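Local coordinates for uncharacterized protein HI_0666 (PDB 7CZO) that is of unknown function in its own right but corresponds to the N-terminal domain of a HipA toxin, probably working within a three-component HipBA toxin-antitoxin system, at residues 62-66 against 67-71. Sequence-based numbering, arbitrary orientation.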
loop_
_atom_site.group_PDB
_atom_site.type_symbol
_atom_site.label_atom_id
_atom_site.label_comp_id
_atom_site.label_asym_id
_atom_site.label_seq_id
_atom_site.Cartn_x
_atom_site.Cartn_y
_atom_site.Cartn_z
ATOM N N SER A 62 -1.286 -3.612 8.094
ATOM C CA SER A 62 -0.757 -3.311 9.452
ATOM C C SER A 62 -0.384 -1.822 9.650
ATOM O O SER A 62 -0.316 -1.357 10.767
ATOM C CB SER A 62 0.464 -4.166 9.773
ATOM O OG SER A 62 1.654 -3.513 9.304
ATOM N N LEU A 63 -0.143 -1.095 8.566
ATOM C CA LEU A 63 0.261 0.326 8.631
ATOM C C LEU A 63 -0.892 1.248 8.927
ATOM O O LEU A 63 -0.696 2.418 9.189
ATOM C CB LEU A 63 0.885 0.791 7.300
ATOM C CG LEU A 63 2.117 0.008 6.820
ATOM C CD1 LEU A 63 2.877 0.640 5.671
ATOM C CD2 LEU A 63 3.067 -0.190 7.978
ATOM N N VAL A 64 -2.100 0.745 8.858
ATOM C CA VAL A 64 -3.262 1.564 9.133
ATOM C C VAL A 64 -3.380 1.804 10.657
ATOM O O VAL A 64 -3.396 0.854 11.439
ATOM C CB VAL A 64 -4.521 0.878 8.594
ATOM C CG1 VAL A 64 -5.757 1.694 8.949
ATOM C CG2 VAL A 64 -4.393 0.700 7.092
ATOM N N PRO A 65 -3.461 3.074 11.085
ATOM C CA PRO A 65 -3.471 3.266 12.526
ATOM C C PRO A 65 -4.732 2.727 13.197
ATOM O O PRO A 65 -5.844 2.903 12.685
ATOM C CB PRO A 65 -3.383 4.801 12.685
ATOM C CG PRO A 65 -2.813 5.284 11.402
ATOM C CD PRO A 65 -3.419 4.361 10.369
ATOM N N GLU A 66 -4.526 2.085 14.345
ATOM C CA GLU A 66 -5.585 1.634 15.236
ATOM C C GLU A 66 -6.642 2.676 15.351
ATOM O O GLU A 66 -7.790 2.436 15.059
ATOM C CB GLU A 66 -5.001 1.381 16.611
ATOM C CG GLU A 66 -4.378 0.008 16.715
ATOM C CD GLU A 66 -3.572 -0.180 17.973
ATOM O OE1 GLU A 66 -3.720 0.651 18.906
ATOM O OE2 GLU A 66 -2.784 -1.160 18.006
ATOM N N GLY A 67 -6.213 3.863 15.736
ATOM C CA GLY A 67 -7.090 4.994 15.846
ATOM C C GLY A 67 -8.120 5.179 14.762
ATOM O O GLY A 67 -9.241 5.594 15.049
ATOM N N TRP A 68 -7.755 4.908 13.520
ATOM C CA TRP A 68 -8.684 5.109 12.403
ATOM C C TRP A 68 -9.642 3.915 12.269
ATOM O O TRP A 68 -10.772 4.051 11.801
ATOM C CB TRP A 68 -7.897 5.268 11.118
ATOM C CG TRP A 68 -8.708 5.382 9.903
ATOM C CD1 TRP A 68 -9.183 6.520 9.349
ATOM C CD2 TRP A 68 -9.087 4.322 9.029
ATOM N NE1 TRP A 68 -9.861 6.243 8.194
ATOM C CE2 TRP A 68 -9.810 4.895 7.969
ATOM C CE3 TRP A 68 -8.869 2.946 9.029
ATOM C CZ2 TRP A 68 -10.349 4.134 6.926
ATOM C CZ3 TRP A 68 -9.410 2.188 7.991
ATOM C CH2 TRP A 68 -10.136 2.790 6.958
ATOM N N LEU A 69 -9.168 2.738 12.643
ATOM C CA LEU A 69 -10.028 1.583 12.699
ATOM C C LEU A 69 -11.047 1.766 13.830
ATOM O O LEU A 69 -12.241 1.705 13.559
ATOM C CB LEU A 69 -9.201 0.312 12.896
ATOM C CG LEU A 69 -8.166 0.040 11.788
ATOM C CD1 LEU A 69 -7.214 -1.067 12.245
ATOM C CD2 LEU A 69 -8.791 -0.280 10.426
ATOM N N LYS A 70 -10.606 2.027 15.074
ATOM C CA LYS A 70 -11.552 2.307 16.174
ATOM C C LYS A 70 -12.598 3.391 15.838
ATOM O O LYS A 70 -13.723 3.333 16.297
ATOM C CB LYS A 70 -10.850 2.652 17.475
ATOM C CG LYS A 70 -9.956 1.555 18.028
ATOM C CD LYS A 70 -9.722 1.714 19.529
ATOM C CE LYS A 70 -10.881 1.124 20.379
ATOM N NZ LYS A 70 -10.596 0.818 21.842
ATOM N N HIS A 71 -12.266 4.338 14.983
ATOM C CA HIS A 71 -13.237 5.342 14.551
ATOM C C HIS A 71 -14.259 4.795 13.546
ATOM O O HIS A 71 -14.720 5.528 12.670
ATOM C CB HIS A 71 -12.485 6.514 13.904
ATOM C CG HIS A 71 -13.378 7.588 13.385
ATOM N ND1 HIS A 71 -13.445 7.914 12.042
ATOM C CD2 HIS A 71 -14.283 8.371 14.015
ATOM C CE1 HIS A 71 -14.345 8.862 11.869
ATOM N NE2 HIS A 71 -14.879 9.144 13.048
#
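V64 sets its CG1 methyl obliquely against the benzo part of the W68 indole, meeting CE3 at 3.4 Å and CZ3 at 3.8 Å. With CG1 anti to the backbone N (chi1 177°), this methyl lies beside the carbonyl carbon and faces the helix that follows. The same CG1 also touches CD2 of L69 at 3.9 Å, so one methyl lies against two consecutive helix residues. Between V64 and W68 the chain enters the short helix 66-70, with P65 at its N-cap position. P65 O accepts W68 N at 2.9 Å, the donor standing above the carbonyl plane, and only weakly L69 N. One residue on, E66 O takes K70 N at 2.8 Å almost in line with its C=O, a regular i to i+4 helical bond. In this HipA N-terminal domain, the start of helix 66-70 and the residue before its cap pack on helix 82-91: V64 rests on M84 and L88, P65 on F87, and the W68 ring touches M84 and meets F87 with planes at about 50°.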